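Local atomic coordinates of Pre-mRNA splicing factor PRP8 (Cyanidioschyzon merolae, PDB entry 6NQI), a protein that serves as a core component of the spliceosome, represented here by its RNase H-like domain, and probably binds spliceosomal snRNAs and pre-mRNA introns. Residues R10-D15 / I28-T33; T35-V40 / L137-G142. All coordinates share one frame; numbering follows the deposited sequence.

Interaction 1: residues R10-D15 / I28-T33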
loop_
_atom_site.group_PDB
_atom_site.type_symbol
_atom_site.label_atom_id
_atom_site.label_comp_id
_atom_site.label_asym_id
_atom_site.label_seq_id
_atom_site.Cartn_x
_atom_site.Cartn_y
_atom_site.Cartn_z
ATOM N N ARG A 10 -2.951 -12.559 7.579
ATOM C CA ARG A 10 -3.050 -11.104 7.595
ATOM C C ARG A 10 -1.622 -10.554 7.605
ATOM O O ARG A 10 -0.965 -10.543 8.645
ATOM C CB ARG A 10 -3.852 -10.630 8.811
ATOM C CG ARG A 10 -4.267 -9.123 8.811
ATOM C CD ARG A 10 -4.963 -8.677 10.119
ATOM N NE ARG A 10 -6.365 -9.076 10.190
ATOM C CZ ARG A 10 -7.410 -8.293 9.894
ATOM N NH1 ARG A 10 -7.214 -7.031 9.517
ATOM N NH2 ARG A 10 -8.661 -8.782 9.974
ATOM N N LEU A 11 -1.117 -10.168 6.427
ATOM C CA LEU A 11 0.177 -9.517 6.220
ATOM C C LEU A 11 0.013 -8.015 5.924
ATOM O O LEU A 11 -1.044 -7.557 5.474
ATOM C CB LEU A 11 0.940 -10.165 5.058
ATOM C CG LEU A 11 1.550 -11.555 5.141
ATOM C CD1 LEU A 11 2.396 -11.900 3.905
ATOM C CD2 LEU A 11 2.424 -11.562 6.377
ATOM N N TRP A 12 1.070 -7.234 6.189
ATOM C CA TRP A 12 1.123 -5.814 5.819
ATOM C C TRP A 12 2.278 -5.603 4.854
ATOM O O TRP A 12 3.442 -5.727 5.245
ATOM C CB TRP A 12 1.286 -4.896 7.034
ATOM C CG TRP A 12 0.006 -4.630 7.770
ATOM C CD1 TRP A 12 -1.199 -5.186 7.512
ATOM C CD2 TRP A 12 -0.193 -3.746 8.881
ATOM N NE1 TRP A 12 -2.148 -4.704 8.375
ATOM C CE2 TRP A 12 -1.556 -3.826 9.235
ATOM C CE3 TRP A 12 0.645 -2.870 9.594
ATOM C CZ2 TRP A 12 -2.107 -3.089 10.272
ATOM C CZ3 TRP A 12 0.095 -2.119 10.640
ATOM C CH2 TRP A 12 -1.267 -2.243 10.970
ATOM N N ILE A 13 1.961 -5.271 3.606
ATOM C CA ILE A 13 2.970 -4.896 2.626
ATOM C C ILE A 13 3.160 -3.371 2.697
ATOM O O ILE A 13 2.218 -2.599 2.452
ATOM C CB ILE A 13 2.561 -5.333 1.212
ATOM C CG1 ILE A 13 1.961 -6.749 1.170
ATOM C CG2 ILE A 13 3.784 -5.325 0.330
ATOM C CD1 ILE A 13 2.917 -7.920 1.453
ATOM N N VAL A 14 4.362 -2.929 3.055
ATOM C CA VAL A 14 4.633 -1.512 3.229
ATOM C C VAL A 14 5.579 -1.043 2.135
ATOM O O VAL A 14 6.647 -1.640 1.928
ATOM C CB VAL A 14 5.202 -1.220 4.621
ATOM C CG1 VAL A 14 5.127 0.319 4.885
ATOM C CG2 VAL A 14 4.486 -2.083 5.683
ATOM N N ASP A 15 5.163 -0.006 1.407
ATOM C CA ASP A 15 5.914 0.536 0.276
ATOM C C ASP A 15 6.001 2.046 0.459
ATOM O O ASP A 15 4.977 2.742 0.421
ATOM C CB ASP A 15 5.238 0.157 -1.051
ATOM C CG ASP A 15 6.109 0.425 -2.275
ATOM O OD1 ASP A 15 7.072 1.212 -2.198
ATOM O OD2 ASP A 15 5.841 -0.176 -3.342
ATOM N N ILE A 28 2.937 6.988 1.383
ATOM C CA ILE A 28 3.363 5.679 1.876
ATOM C C ILE A 28 2.159 4.736 1.853
ATOM O O ILE A 28 1.085 5.075 2.370
ATOM C CB ILE A 28 3.955 5.767 3.294
ATOM C CG1 ILE A 28 5.228 6.605 3.283
ATOM C CG2 ILE A 28 4.186 4.312 3.880
ATOM C CD1 ILE A 28 5.830 6.809 4.640
ATOM N N TRP A 29 2.322 3.573 1.221
ATOM C CA TRP A 29 1.237 2.604 1.086
ATOM C C TRP A 29 1.391 1.439 2.051
ATOM O O TRP A 29 2.494 0.914 2.221
ATOM C CB TRP A 29 1.201 2.042 -0.329
ATOM C CG TRP A 29 1.426 3.046 -1.379
ATOM C CD1 TRP A 29 2.622 3.454 -1.883
ATOM C CD2 TRP A 29 0.421 3.737 -2.114
ATOM N NE1 TRP A 29 2.424 4.382 -2.871
ATOM C CE2 TRP A 29 1.077 4.567 -3.034
ATOM C CE3 TRP A 29 -0.978 3.728 -2.087
ATOM C CZ2 TRP A 29 0.386 5.391 -3.909
ATOM C CZ3 TRP A 29 -1.663 4.551 -2.954
ATOM C CH2 TRP A 29 -0.981 5.367 -3.855
ATOM N N ILE A 30 0.269 0.985 2.614
ATOM C CA ILE A 30 0.215 -0.287 3.351
ATOM C C ILE A 30 -0.959 -1.113 2.830
ATOM O O ILE A 30 -2.123 -0.762 3.065
ATOM C CB ILE A 30 0.078 -0.090 4.866
ATOM C CG1 ILE A 30 1.266 0.691 5.427
ATOM C CG2 ILE A 30 -0.102 -1.478 5.567
ATOM C CD1 ILE A 30 1.139 0.919 6.888
ATOM N N TRP A 31 -0.656 -2.236 2.181
ATOM C CA TRP A 31 -1.654 -3.179 1.682
ATOM C C TRP A 31 -1.807 -4.301 2.702
ATOM O O TRP A 31 -0.824 -4.953 3.067
ATOM C CB TRP A 31 -1.244 -3.719 0.308
ATOM C CG TRP A 31 -2.057 -4.886 -0.202
ATOM C CD1 TRP A 31 -3.378 -5.137 0.030
ATOM C CD2 TRP A 31 -1.591 -5.959 -1.043
ATOM N NE1 TRP A 31 -3.763 -6.311 -0.598
ATOM C CE2 TRP A 31 -2.683 -6.828 -1.266
ATOM C CE3 TRP A 31 -0.359 -6.267 -1.630
ATOM C CZ2 TRP A 31 -2.577 -7.975 -2.047
ATOM C CZ3 TRP A 31 -0.260 -7.415 -2.409
ATOM C CH2 TRP A 31 -1.361 -8.247 -2.608
ATOM N N GLU A 32 -3.022 -4.488 3.198
ATOM C CA GLU A 32 -3.348 -5.603 4.073
ATOM C C GLU A 32 -3.858 -6.756 3.208
ATOM O O GLU A 32 -5.003 -6.724 2.736
ATOM C CB GLU A 32 -4.394 -5.163 5.085
ATOM C CG GLU A 32 -4.657 -6.188 6.134
ATOM C CD GLU A 32 -5.408 -5.622 7.304
ATOM O OE1 GLU A 32 -6.649 -5.483 7.218
ATOM O OE2 GLU A 32 -4.745 -5.271 8.296
ATOM N N THR A 33 -3.025 -7.791 3.047
ATOM C CA THR A 33 -3.264 -8.817 2.025
ATOM C C THR A 33 -4.546 -9.602 2.276
ATOM O O THR A 33 -5.309 -9.861 1.340
ATOM C CB THR A 33 -2.083 -9.782 1.930
ATOM O OG1 THR A 33 -1.881 -10.421 3.204
ATOM C CG2 THR A 33 -0.805 -9.063 1.485
#
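R10 and E32 form a salt bridge at the mouth of this antiparallel beta hairpin, with R10 NH1 2.8 Å from E32 OE1. The R10 chain bends at its third torsion (chi3 -79°), and its guanidinium stands almost at right angles to the carboxylate (84° between planes). The same E32 OE1 is shared with T35 OG1 and R37 NE, so a carboxylate suits this spot between two arginines. L11 O accepts T33 N at 3.1 Å, while L11 N makes a weak bond to T33 OG1, whose stronger partner is L6 O. W12 is the mate of E32 in a non-hydrogen-bonded pair, and the two side chains run alongside one another. W12 NE1 reaches the anti side of E32 OE2 in the indole plane, 2.7 Å away and nearly straight (176°), while I30 CG2 lies over a face of the pyrrole ring. A phenylalanine here would probably leave E32 OE2 without its indole N-H, and that end of the carboxylate less firmly placed. I13 and W31 exchange two backbone hydrogen bonds on the hairpin. On the I13 side chain, CG1 fits against W31 CE3 and, at 3.6 Å, T33 CG2. V14, beta-branched and suited to an extended chain, sets CG1 3.9 Å from I30 CG1. D15 pairs twice with the backbone of W29, whose CD1 edge faces D15 O at 3.4 Å; the D15 carboxylate forms a salt bridge with R17. Strand 81-84 flanks strand 11-21, and strand 37-43 flanks strand 24-32. Helix 54-71 covers the face of W12 and I30, while F159 of helix 152-168 meets the W31 ring on the other face.

Interaction 2: residues T35-V40 / L137-G142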
loop_
_atom_site.group_PDB
_atom_site.type_symbol
_atom_site.label_atom_id
_atom_site.label_comp_id
_atom_site.label_asym_id
_atom_site.label_seq_id
_atom_site.Cartn_x
_atom_site.Cartn_y
_atom_site.Cartn_z
ATOM N N THR A 35 -7.339 -8.951 3.783
ATOM C CA THR A 35 -8.612 -8.245 3.693
ATOM C C THR A 35 -8.732 -7.306 2.504
ATOM O O THR A 35 -9.848 -6.974 2.107
ATOM C CB THR A 35 -8.849 -7.421 4.960
ATOM O OG1 THR A 35 -7.727 -6.547 5.163
ATOM C CG2 THR A 35 -8.988 -8.313 6.136
ATOM N N GLY A 36 -7.619 -6.803 1.995
ATOM C CA GLY A 36 -7.622 -5.839 0.929
ATOM C C GLY A 36 -7.561 -4.424 1.428
ATOM O O GLY A 36 -7.578 -3.497 0.620
ATOM N N ARG A 37 -7.430 -4.228 2.728
ATOM C CA ARG A 37 -7.550 -2.893 3.276
ATOM C C ARG A 37 -6.288 -2.137 2.915
ATOM O O ARG A 37 -5.195 -2.685 3.002
ATOM C CB ARG A 37 -7.766 -2.995 4.781
ATOM C CG ARG A 37 -8.373 -1.800 5.420
ATOM C CD ARG A 37 -8.832 -2.098 6.839
ATOM N NE ARG A 37 -7.790 -2.745 7.630
ATOM C CZ ARG A 37 -7.681 -2.650 8.956
ATOM N NH1 ARG A 37 -8.534 -1.900 9.656
ATOM N NH2 ARG A 37 -6.700 -3.283 9.581
ATOM N N LEU A 38 -6.427 -0.911 2.421
ATOM C CA LEU A 38 -5.289 -0.120 1.957
ATOM C C LEU A 38 -5.155 1.159 2.779
ATOM O O LEU A 38 -6.101 1.950 2.845
ATOM C CB LEU A 38 -5.432 0.199 0.467
ATOM C CG LEU A 38 -4.231 0.955 -0.096
ATOM C CD1 LEU A 38 -3.016 0.064 -0.096
ATOM C CD2 LEU A 38 -4.495 1.504 -1.501
ATOM N N PHE A 39 -3.983 1.355 3.406
ATOM C CA PHE A 39 -3.651 2.566 4.161
ATOM C C PHE A 39 -2.812 3.486 3.285
ATOM O O PHE A 39 -1.624 3.214 3.051
ATOM C CB PHE A 39 -2.862 2.229 5.425
ATOM C CG PHE A 39 -3.524 1.250 6.315
ATOM C CD1 PHE A 39 -4.453 1.662 7.241
ATOM C CD2 PHE A 39 -3.235 -0.097 6.212
ATOM C CE1 PHE A 39 -5.051 0.741 8.086
ATOM C CE2 PHE A 39 -3.833 -1.022 7.037
ATOM C CZ PHE A 39 -4.744 -0.602 7.974
ATOM N N VAL A 40 -3.411 4.589 2.842
ATOM C CA VAL A 40 -2.705 5.628 2.105
ATOM C C VAL A 40 -2.326 6.711 3.101
ATOM O O VAL A 40 -3.199 7.335 3.724
ATOM C CB VAL A 40 -3.562 6.201 0.969
ATOM C CG1 VAL A 40 -2.737 7.125 0.123
ATOM C CG2 VAL A 40 -4.113 5.094 0.118
ATOM N N LEU A 137 -4.044 10.643 6.486
ATOM C CA LEU A 137 -4.266 9.208 6.383
ATOM C C LEU A 137 -5.675 8.954 5.867
ATOM O O LEU A 137 -6.641 9.540 6.373
ATOM C CB LEU A 137 -4.073 8.515 7.732
ATOM C CG LEU A 137 -4.538 7.047 7.741
ATOM C CD1 LEU A 137 -3.554 6.129 7.019
ATOM C CD2 LEU A 137 -4.816 6.545 9.156
ATOM N N SER A 138 -5.783 8.110 4.840
ATOM C CA SER A 138 -7.061 7.598 4.361
ATOM C C SER A 138 -6.964 6.082 4.186
ATOM O O SER A 138 -5.874 5.530 3.986
ATOM C CB SER A 138 -7.498 8.280 3.041
ATOM O OG SER A 138 -6.415 8.429 2.137
ATOM N N ILE A 139 -8.101 5.403 4.313
ATOM C CA ILE A 139 -8.163 3.948 4.200
ATOM C C ILE A 139 -9.165 3.577 3.116
ATOM O O ILE A 139 -10.337 3.961 3.187
ATOM C CB ILE A 139 -8.530 3.281 5.542
ATOM C CG1 ILE A 139 -7.469 3.602 6.600
ATOM C CG2 ILE A 139 -8.656 1.791 5.375
ATOM C CD1 ILE A 139 -7.843 3.204 8.003
ATOM N N TRP A 140 -8.713 2.792 2.147
ATOM C CA TRP A 140 -9.502 2.346 1.010
ATOM C C TRP A 140 -9.672 0.838 1.090
ATOM O O TRP A 140 -8.921 0.152 1.780
ATOM C CB TRP A 140 -8.832 2.746 -0.316
ATOM C CG TRP A 140 -8.532 4.221 -0.391
ATOM C CD1 TRP A 140 -7.635 4.912 0.363
ATOM C CD2 TRP A 140 -9.156 5.181 -1.246
ATOM N NE1 TRP A 140 -7.652 6.232 0.028
ATOM C CE2 TRP A 140 -8.584 6.427 -0.957
ATOM C CE3 TRP A 140 -10.143 5.106 -2.231
ATOM C CZ2 TRP A 140 -8.962 7.597 -1.621
ATOM C CZ3 TRP A 140 -10.520 6.262 -2.890
ATOM C CH2 TRP A 140 -9.930 7.489 -2.585
ATOM N N SER A 141 -10.685 0.310 0.423
ATOM C CA SER A 141 -10.844 -1.142 0.342
ATOM C C SER A 141 -10.283 -1.594 -0.999
ATOM O O SER A 141 -10.891 -1.369 -2.044
ATOM C CB SER A 141 -12.298 -1.562 0.527
ATOM O OG SER A 141 -12.979 -1.629 -0.706
ATOM N N GLY A 142 -9.103 -2.203 -0.972
ATOM C CA GLY A 142 -8.450 -2.611 -2.202
ATOM C C GLY A 142 -9.046 -3.815 -2.903
ATOM O O GLY A 142 -8.686 -4.066 -4.056
#
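L38 and W140 exchange two backbone hydrogen bonds, L38 N to W140 O and W140 N to L38 O, both 2.8 Å, and so dock strand 137-141 antiparallel on the edge of the RNase H-like sheet. V40 and S138 form the next hydrogen-bonded pair, with S138 N 2.9 Å from V40 O. At the other end G142 N bonds to G36 O from above the carbonyl plane. G36 takes a positive phi (94°), a conformation easy for glycine, and with R37 faces E32 in a G1 beta bulge. On the sheet face of R37, F39 and I139, R37 NH2 bonds to Q73, while the aliphatic CG of R37 touches I139 CG2 at 3.6 Å. I139 and F39 lie side by side there, the flexible CG1-CD1 arm of the isoleucine meeting F39 CD1 and CE1 obliquely. F39 also meets W12, and M69 of helix 54-71 packs on it; a large apolar ring suits this place between sheet and helix. On the opposite face V40 packs on W140 and on V27 and W29 of strand 24-32, while the W140 side chain meets I125 and R128 of helix 123-130. V40 holds CG2 anti to its carbonyl carbon, which places this methyl against the tryptophan, 3.5 Å from W140 CD1, while W140 NE1 forms a weak hydrogen bond with S138 OG.

In the fold
Interactions 1 and 2 belong to one mixed sheet and lie with their centres about 9 Å apart. They come in series along the chain: the hairpin of 10-15 and 28-33 is complete before strand 37-43 follows, and its partner 137-141 arrives only after several helices have intervened. Strands 24-32 and 37-43 are neighbours, joined by I30 O and F39 N, which probably hydrogen-bond at 2.8 Å. L38 CD1 packs against the same I30 O. Interaction 1 therefore forms part of the sheet's interior, in the antiparallel strands of the RNase H-like fold, and interaction 2 adds its outermost strand on that side.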